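Local atomic coordinates of hypoxic response protein 1 (PDB entry 1Y5H), a protein that is of unknown function but forms a homodimer of paired CBS domains, probably binds zinc, and does not seem to bind AMP. Residues R81-I93 and V99-S112. Sequence-based numbering, arbitrary orientation.
Sequences RDSIYYVDANASI and VMEEHQVRRVPVIS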
ATOM      1  N   ARG A  81      -6.219  16.001  -1.017  1.00 20.12           N
ATOM      2  CA  ARG A  81      -7.286  16.736  -1.695  1.00 22.02           C
ATOM      3  C   ARG A  81      -7.709  16.106  -3.018  1.00 24.04           C
ATOM      4  O   ARG A  81      -8.676  16.554  -3.624  1.00 24.87           O
ATOM      5  CB  ARG A  81      -6.878  18.194  -1.926  1.00 22.30           C
ATOM      6  CG  ARG A  81      -6.899  19.038  -0.663  1.00 26.51           C
ATOM      7  CD  ARG A  81      -6.116  20.330  -0.857  1.00 29.63           C
ATOM      8  NE  ARG A  81      -5.694  20.877   0.425  1.00 34.52           N
ATOM      9  CZ  ARG A  81      -4.501  21.412   0.653  1.00 33.34           C
ATOM     10  NH1 ARG A  81      -3.599  21.474  -0.318  1.00 32.12           N
ATOM     11  NH2 ARG A  81      -4.207  21.877   1.855  1.00 37.15           N
ATOM     12  N   ASP A  82      -6.986  15.079  -3.460  1.00 24.45           N
ATOM     13  CA  ASP A  82      -7.327  14.382  -4.701  1.00 27.87           C
ATOM     14  C   ASP A  82      -8.336  13.277  -4.410  1.00 29.10           C
ATOM     15  O   ASP A  82      -8.986  12.762  -5.326  1.00 29.92           O
ATOM     16  CB  ASP A  82      -6.105  13.702  -5.329  1.00 28.74           C
ATOM     17  CG  ASP A  82      -5.006  14.670  -5.706  1.00 32.49           C
ATOM     18  OD1 ASP A  82      -5.295  15.862  -5.934  1.00 32.15           O
ATOM     19  OD2 ASP A  82      -3.844  14.217  -5.792  1.00 35.90           O
ATOM     20  N   SER A  83      -8.464  12.912  -3.138  1.00 28.40           N
ATOM     21  CA  SER A  83      -9.348  11.819  -2.755  1.00 28.54           C
ATOM     22  C   SER A  83     -10.399  12.176  -1.710  1.00 28.49           C
ATOM     23  O   SER A  83     -10.237  11.857  -0.530  1.00 29.26           O
ATOM     24  CB  SER A  83      -8.505  10.652  -2.229  1.00 29.81           C
ATOM     25  OG  SER A  83      -7.456  10.333  -3.128  1.00 30.05           O
ATOM     26  N   ILE A  84     -11.482  12.819  -2.129  1.00 28.01           N
ATOM     27  CA  ILE A  84     -12.516  13.162  -1.169  1.00 27.35           C
ATOM     28  C   ILE A  84     -13.788  12.336  -1.331  1.00 26.76           C
ATOM     29  O   ILE A  84     -14.557  12.490  -2.282  1.00 24.59           O
ATOM     30  CB  ILE A  84     -12.871  14.669  -1.203  1.00 31.02           C
ATOM     31  CG1 ILE A  84     -13.865  14.980  -0.076  1.00 33.05           C
ATOM     32  CG2 ILE A  84     -13.436  15.050  -2.559  1.00 33.64           C
ATOM     33  CD1 ILE A  84     -14.142  16.458   0.130  1.00 36.93           C
ATOM     34  N   TYR A  85     -13.980  11.430  -0.387  1.00 22.00           N
ATOM     35  CA  TYR A  85     -15.157  10.585  -0.358  1.00 21.64           C
ATOM     36  C   TYR A  85     -15.479  10.400   1.109  1.00 20.17           C
ATOM     37  O   TYR A  85     -14.591  10.475   1.958  1.00 21.04           O
ATOM     38  CB  TYR A  85     -14.889   9.238  -1.049  1.00 19.89           C
ATOM     39  CG  TYR A  85     -13.588   8.563  -0.663  1.00 22.73           C
ATOM     40  CD1 TYR A  85     -13.510   7.734   0.456  1.00 21.52           C
ATOM     41  CD2 TYR A  85     -12.430   8.761  -1.416  1.00 21.69           C
ATOM     42  CE1 TYR A  85     -12.312   7.124   0.815  1.00 22.28           C
ATOM     43  CE2 TYR A  85     -11.229   8.157  -1.065  1.00 22.13           C
ATOM     44  CZ  TYR A  85     -11.176   7.342   0.050  1.00 21.69           C
ATOM     45  OH  TYR A  85      -9.981   6.761   0.407  1.00 23.83           O
ATOM     46  N   TYR A  86     -16.753  10.182   1.405  1.00 18.51           N
ATOM     47  CA  TYR A  86     -17.192  10.003   2.778  1.00 18.71           C
ATOM     48  C   TYR A  86     -18.658   9.631   2.778  1.00 19.18           C
ATOM     49  O   TYR A  86     -19.303   9.639   1.735  1.00 20.29           O
ATOM     50  CB  TYR A  86     -17.011  11.302   3.576  1.00 19.51           C
ATOM     51  CG  TYR A  86     -17.743  12.516   3.019  1.00 19.93           C
ATOM     52  CD1 TYR A  86     -19.121  12.696   3.215  1.00 20.20           C
ATOM     53  CD2 TYR A  86     -17.050  13.496   2.317  1.00 20.77           C
ATOM     54  CE1 TYR A  86     -19.777  13.835   2.720  1.00 21.59           C
ATOM     55  CE2 TYR A  86     -17.692  14.628   1.821  1.00 23.12           C
ATOM     56  CZ  TYR A  86     -19.049  14.793   2.027  1.00 22.38           C
ATOM     57  OH  TYR A  86     -19.655  15.931   1.547  1.00 26.08           O
ATOM     58  N   VAL A  87     -19.162   9.290   3.956  1.00 20.31           N
ATOM     59  CA  VAL A  87     -20.568   8.974   4.120  1.00 22.73           C
ATOM     60  C   VAL A  87     -21.066   9.732   5.336  1.00 24.08           C
ATOM     61  O   VAL A  87     -20.296  10.056   6.247  1.00 21.78           O
ATOM     62  CB  VAL A  87     -20.825   7.460   4.334  1.00 21.28           C
ATOM     63  CG1 VAL A  87     -20.410   6.686   3.097  1.00 24.78           C
ATOM     64  CG2 VAL A  87     -20.082   6.957   5.567  1.00 21.83           C
ATOM     65  N   ASP A  88     -22.359  10.027   5.333  1.00 24.54           N
ATOM     66  CA  ASP A  88     -22.991  10.727   6.438  1.00 26.88           C
ATOM     67  C   ASP A  88     -23.152   9.727   7.580  1.00 25.77           C
ATOM     68  O   ASP A  88     -23.220   8.518   7.350  1.00 23.74           O
ATOM     69  CB  ASP A  88     -24.359  11.252   6.001  1.00 29.83           C
ATOM     70  CG  ASP A  88     -25.152  11.837   7.148  1.00 32.87           C
ATOM     71  OD1 ASP A  88     -24.683  12.821   7.759  1.00 34.31           O
ATOM     72  OD2 ASP A  88     -26.246  11.309   7.440  1.00 35.34           O
ATOM     73  N   ALA A  89     -23.209  10.231   8.806  1.00 25.07           N
ATOM     74  CA  ALA A  89     -23.345   9.370   9.975  1.00 24.89           C
ATOM     75  C   ALA A  89     -24.593   8.487   9.916  1.00 24.78           C
ATOM     76  O   ALA A  89     -24.640   7.429  10.543  1.00 24.30           O
ATOM     77  CB  ALA A  89     -23.362  10.214  11.238  1.00 25.98           C
ATOM     78  N   ASN A  90     -25.593   8.916   9.155  1.00 26.05           N
ATOM     79  CA  ASN A  90     -26.839   8.156   9.032  1.00 28.34           C
ATOM     80  C   ASN A  90     -26.881   7.250   7.804  1.00 28.54           C
ATOM     81  O   ASN A  90     -27.911   6.643   7.514  1.00 28.31           O
ATOM     82  CB  ASN A  90     -28.033   9.116   8.987  1.00 32.02           C
ATOM     83  CG  ASN A  90     -28.353   9.716  10.339  1.00 35.18           C
ATOM     84  OD1 ASN A  90     -29.069  10.713  10.435  1.00 38.34           O
ATOM     85  ND2 ASN A  90     -27.833   9.105  11.398  1.00 37.78           N
ATOM     86  N   ALA A  91     -25.763   7.155   7.091  1.00 26.55           N
ATOM     87  CA  ALA A  91     -25.697   6.326   5.892  1.00 25.75           C
ATOM     88  C   ALA A  91     -25.906   4.844   6.184  1.00 25.75           C
ATOM     89  O   ALA A  91     -25.495   4.333   7.228  1.00 25.03           O
ATOM     90  CB  ALA A  91     -24.352   6.532   5.188  1.00 25.34           C
ATOM     91  N   SER A  92     -26.548   4.151   5.248  1.00 25.12           N
ATOM     92  CA  SER A  92     -26.805   2.726   5.399  1.00 25.64           C
ATOM     93  C   SER A  92     -25.599   1.912   4.944  1.00 23.90           C
ATOM     94  O   SER A  92     -24.671   2.439   4.325  1.00 22.39           O
ATOM     95  CB  SER A  92     -28.008   2.314   4.553  1.00 27.20           C
ATOM     96  OG  SER A  92     -27.679   2.377   3.176  1.00 24.56           O
ATOM     97  N   ILE A  93     -25.626   0.618   5.243  1.00 23.37           N
ATOM     98  CA  ILE A  93     -24.558  -0.282   4.842  1.00 23.03           C
ATOM     99  C   ILE A  93     -24.446  -0.287   3.319  1.00 23.22           C
ATOM    100  O   ILE A  93     -23.346  -0.289   2.770  1.00 22.20           O
ATOM    101  CB  ILE A  93     -24.830  -1.722   5.341  1.00 23.72           C
ATOM    102  CG1 ILE A  93     -24.651  -1.779   6.859  1.00 26.18           C
ATOM    103  CG2 ILE A  93     -23.904  -2.709   4.651  1.00 24.76           C
ATOM    104  CD1 ILE A  93     -25.008  -3.122   7.475  1.00 28.00           C
ATOM    105  N   VAL A  99     -19.876   3.571  -1.781  1.00 24.70           N
ATOM    106  CA  VAL A  99     -18.706   4.442  -1.768  1.00 24.43           C
ATOM    107  C   VAL A  99     -17.423   3.632  -1.904  1.00 24.90           C
ATOM    108  O   VAL A  99     -16.541   3.968  -2.700  1.00 24.94           O
ATOM    109  CB  VAL A  99     -18.651   5.273  -0.471  1.00 23.44           C
ATOM    110  CG1 VAL A  99     -17.344   6.049  -0.399  1.00 23.61           C
ATOM    111  CG2 VAL A  99     -19.837   6.226  -0.425  1.00 24.96           C
HETATM  112  N   MSE A 100     -17.321   2.558  -1.128  1.00 25.27           N
HETATM  113  CA  MSE A 100     -16.145   1.703  -1.171  1.00 25.18           C
HETATM  114  C   MSE A 100     -15.926   1.124  -2.562  1.00 26.82           C
HETATM  115  O   MSE A 100     -14.793   1.032  -3.027  1.00 26.64           O
HETATM  116  CB  MSE A 100     -16.274   0.568  -0.155  1.00 25.62           C
HETATM  117  CG  MSE A 100     -16.035   1.009   1.279  1.00 24.16           C
HETATM  118 SE   MSE A 100     -16.325  -0.421   2.542  1.00 28.29          SE
HETATM  119  CE  MSE A 100     -16.388   0.640   4.161  1.00 25.91           C
ATOM    120  N   GLU A 101     -17.014   0.736  -3.220  1.00 26.98           N
ATOM    121  CA  GLU A 101     -16.928   0.160  -4.557  1.00 29.78           C
ATOM    122  C   GLU A 101     -16.438   1.175  -5.581  1.00 30.75           C
ATOM    123  O   GLU A 101     -15.486   0.921  -6.317  1.00 32.83           O
ATOM    124  CB  GLU A 101     -18.291  -0.385  -4.982  1.00 29.69           C
ATOM    125  N   GLU A 102     -17.097   2.327  -5.620  1.00 31.83           N
ATOM    126  CA  GLU A 102     -16.754   3.379  -6.565  1.00 33.14           C
ATOM    127  C   GLU A 102     -15.309   3.857  -6.457  1.00 34.41           C
ATOM    128  O   GLU A 102     -14.625   4.018  -7.471  1.00 34.63           O
ATOM    129  CB  GLU A 102     -17.705   4.554  -6.392  1.00 33.80           C
ATOM    130  N   HIS A 103     -14.843   4.075  -5.231  1.00 33.65           N
ATOM    131  CA  HIS A 103     -13.484   4.561  -5.005  1.00 33.14           C
ATOM    132  C   HIS A 103     -12.439   3.465  -4.802  1.00 32.95           C
ATOM    133  O   HIS A 103     -11.248   3.754  -4.678  1.00 31.71           O
ATOM    134  CB  HIS A 103     -13.489   5.517  -3.810  1.00 32.01           C
ATOM    135  CG  HIS A 103     -14.300   6.751  -4.038  1.00 32.12           C
ATOM    136  ND1 HIS A 103     -13.812   7.848  -4.719  1.00 33.86           N
ATOM    137  CD2 HIS A 103     -15.582   7.048  -3.722  1.00 32.03           C
ATOM    138  CE1 HIS A 103     -14.757   8.764  -4.812  1.00 34.09           C
ATOM    139  NE2 HIS A 103     -15.843   8.304  -4.214  1.00 33.63           N
ATOM    140  N   GLN A 104     -12.882   2.212  -4.772  1.00 32.13           N
ATOM    141  CA  GLN A 104     -11.979   1.077  -4.594  1.00 33.75           C
ATOM    142  C   GLN A 104     -11.153   1.166  -3.312  1.00 33.37           C
ATOM    143  O   GLN A 104      -9.929   1.004  -3.338  1.00 32.75           O
ATOM    144  CB  GLN A 104     -11.043   0.959  -5.801  1.00 36.02           C
ATOM    145  CG  GLN A 104     -11.727   0.459  -7.060  1.00 40.05           C
ATOM    146  CD  GLN A 104     -12.124  -1.002  -6.961  1.00 42.36           C
ATOM    147  OE1 GLN A 104     -11.269  -1.891  -6.951  1.00 44.85           O
ATOM    148  NE2 GLN A 104     -13.426  -1.259  -6.878  1.00 44.32           N
ATOM    149  N   VAL A 105     -11.829   1.407  -2.191  1.00 31.96           N
ATOM    150  CA  VAL A 105     -11.161   1.516  -0.898  1.00 30.95           C
ATOM    151  C   VAL A 105     -11.785   0.608   0.157  1.00 30.19           C
ATOM    152  O   VAL A 105     -12.927   0.168   0.018  1.00 30.17           O
ATOM    153  CB  VAL A 105     -11.190   2.970  -0.379  1.00 29.72           C
ATOM    154  CG1 VAL A 105     -10.274   3.838  -1.230  1.00 30.96           C
ATOM    155  CG2 VAL A 105     -12.610   3.510  -0.417  1.00 29.41           C
ATOM    156  N   ARG A 106     -11.023   0.342   1.214  1.00 30.28           N
ATOM    157  CA  ARG A 106     -11.494  -0.523   2.281  1.00 30.68           C
ATOM    158  C   ARG A 106     -12.008   0.208   3.506  1.00 30.00           C
ATOM    159  O   ARG A 106     -12.527  -0.413   4.431  1.00 29.85           O
ATOM    160  N   ARG A 107     -11.844   1.524   3.533  1.00 28.20           N
ATOM    161  CA  ARG A 107     -12.335   2.306   4.655  1.00 28.48           C
ATOM    162  C   ARG A 107     -12.786   3.676   4.182  1.00 25.97           C
ATOM    163  O   ARG A 107     -12.244   4.230   3.222  1.00 27.96           O
ATOM    164  CB  ARG A 107     -11.276   2.427   5.753  1.00 29.66           C
ATOM    165  CG  ARG A 107     -10.034   3.213   5.394  1.00 32.04           C
ATOM    166  CD  ARG A 107      -9.119   3.288   6.611  1.00 32.00           C
ATOM    167  NE  ARG A 107      -8.734   1.955   7.065  1.00 34.14           N
ATOM    168  CZ  ARG A 107      -8.464   1.634   8.328  1.00 33.40           C
ATOM    169  NH1 ARG A 107      -8.533   2.549   9.285  1.00 32.78           N
ATOM    170  NH2 ARG A 107      -8.133   0.390   8.636  1.00 34.19           N
ATOM    171  N   VAL A 108     -13.784   4.214   4.868  1.00 23.55           N
ATOM    172  CA  VAL A 108     -14.363   5.498   4.507  1.00 21.14           C
ATOM    173  C   VAL A 108     -14.594   6.373   5.729  1.00 19.70           C
ATOM    174  O   VAL A 108     -14.950   5.878   6.794  1.00 19.76           O
ATOM    175  CB  VAL A 108     -15.718   5.271   3.799  1.00 20.82           C
ATOM    176  CG1 VAL A 108     -16.412   6.587   3.530  1.00 24.86           C
ATOM    177  CG2 VAL A 108     -15.491   4.504   2.504  1.00 23.54           C
ATOM    178  N   PRO A 109     -14.383   7.690   5.586  1.00 18.80           N
ATOM    179  CA  PRO A 109     -14.588   8.619   6.702  1.00 19.11           C
ATOM    180  C   PRO A 109     -16.082   8.843   6.906  1.00 19.90           C
ATOM    181  O   PRO A 109     -16.858   8.802   5.952  1.00 18.88           O
ATOM    182  CB  PRO A 109     -13.903   9.909   6.235  1.00 19.70           C
ATOM    183  CG  PRO A 109     -13.052   9.505   5.073  1.00 21.57           C
ATOM    184  CD  PRO A 109     -13.794   8.376   4.428  1.00 19.37           C
ATOM    185  N   VAL A 110     -16.481   9.067   8.151  1.00 19.64           N
ATOM    186  CA  VAL A 110     -17.881   9.334   8.462  1.00 20.70           C
ATOM    187  C   VAL A 110     -17.962  10.793   8.899  1.00 21.67           C
ATOM    188  O   VAL A 110     -17.190  11.239   9.756  1.00 21.07           O
ATOM    189  CB  VAL A 110     -18.386   8.409   9.581  1.00 21.69           C
ATOM    190  CG1 VAL A 110     -19.855   8.684   9.862  1.00 22.62           C
ATOM    191  CG2 VAL A 110     -18.188   6.961   9.172  1.00 21.34           C
ATOM    192  N   ILE A 111     -18.885  11.535   8.293  1.00 22.87           N
ATOM    193  CA  ILE A 111     -19.056  12.954   8.578  1.00 26.34           C
ATOM    194  C   ILE A 111     -20.394  13.276   9.229  1.00 28.40           C
ATOM    195  O   ILE A 111     -21.406  12.632   8.954  1.00 27.19           O
ATOM    196  CB  ILE A 111     -18.943  13.786   7.271  1.00 26.62           C
ATOM    197  CG1 ILE A 111     -17.577  13.554   6.617  1.00 29.65           C
ATOM    198  CG2 ILE A 111     -19.150  15.264   7.561  1.00 30.43           C
ATOM    199  CD1 ILE A 111     -16.405  13.973   7.473  1.00 30.33           C
ATOM    200  N   SER A 112     -20.377  14.280  10.097  1.00 29.12           N
ATOM    201  CA  SER A 112     -21.576  14.737  10.784  1.00 33.48           C
ATOM    202  C   SER A 112     -21.370  16.220  11.038  1.00 33.83           C
ATOM    203  O   SER A 112     -20.469  16.607  11.782  1.00 34.33           O
ATOM    204  CB  SER A 112     -21.758  13.998  12.110  1.00 33.74           C
ATOM    205  OG  SER A 112     -22.990  14.347  12.719  1.00 38.39           O
TER
HETATM  206  O   HOH W   1      -9.557   4.979   2.267  1.00 27.90           O
HETATM  207  O   HOH W   2     -25.342  13.687  10.422  1.00 44.47           O
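The carbonyl oxygen of V87 accepts the N-H of I111, N to O 2.9 Å with 168° at the hydrogen, and the CA-H of V110 leans on the same oxygen. One step back, V87 N donates a hydrogen bond to P109 O at 3.1 Å. A weak bond from A89 N to I111 O ends the pairing of strands 87-88 and 107-112, the two parallel strands of a right-handed beta-alpha-beta unit in the second CBS repeat. Helix 93-103 covers the V87 side, where V87 CG1 meets V99 CG2 at 3.6 Å and V108 CG1 at 4.0 Å; on the other side, I111 CG1 comes up obliquely to the Y86 ring. Before the strand, Y85 holds CG between its backbone N and carbonyl carbon (chi1 46°), which lays its ring in an offset stack with H103, planes 29° apart. Y85 CB sits over the imidazole face, 3.6 Å from its centroid. The ring's far end lies against V105, and a water in the ring plane joins Y85 OH to R107 O. H103 is a probable zinc ligand, so the tyrosine packed on its ring may help set the tilt of the imidazole.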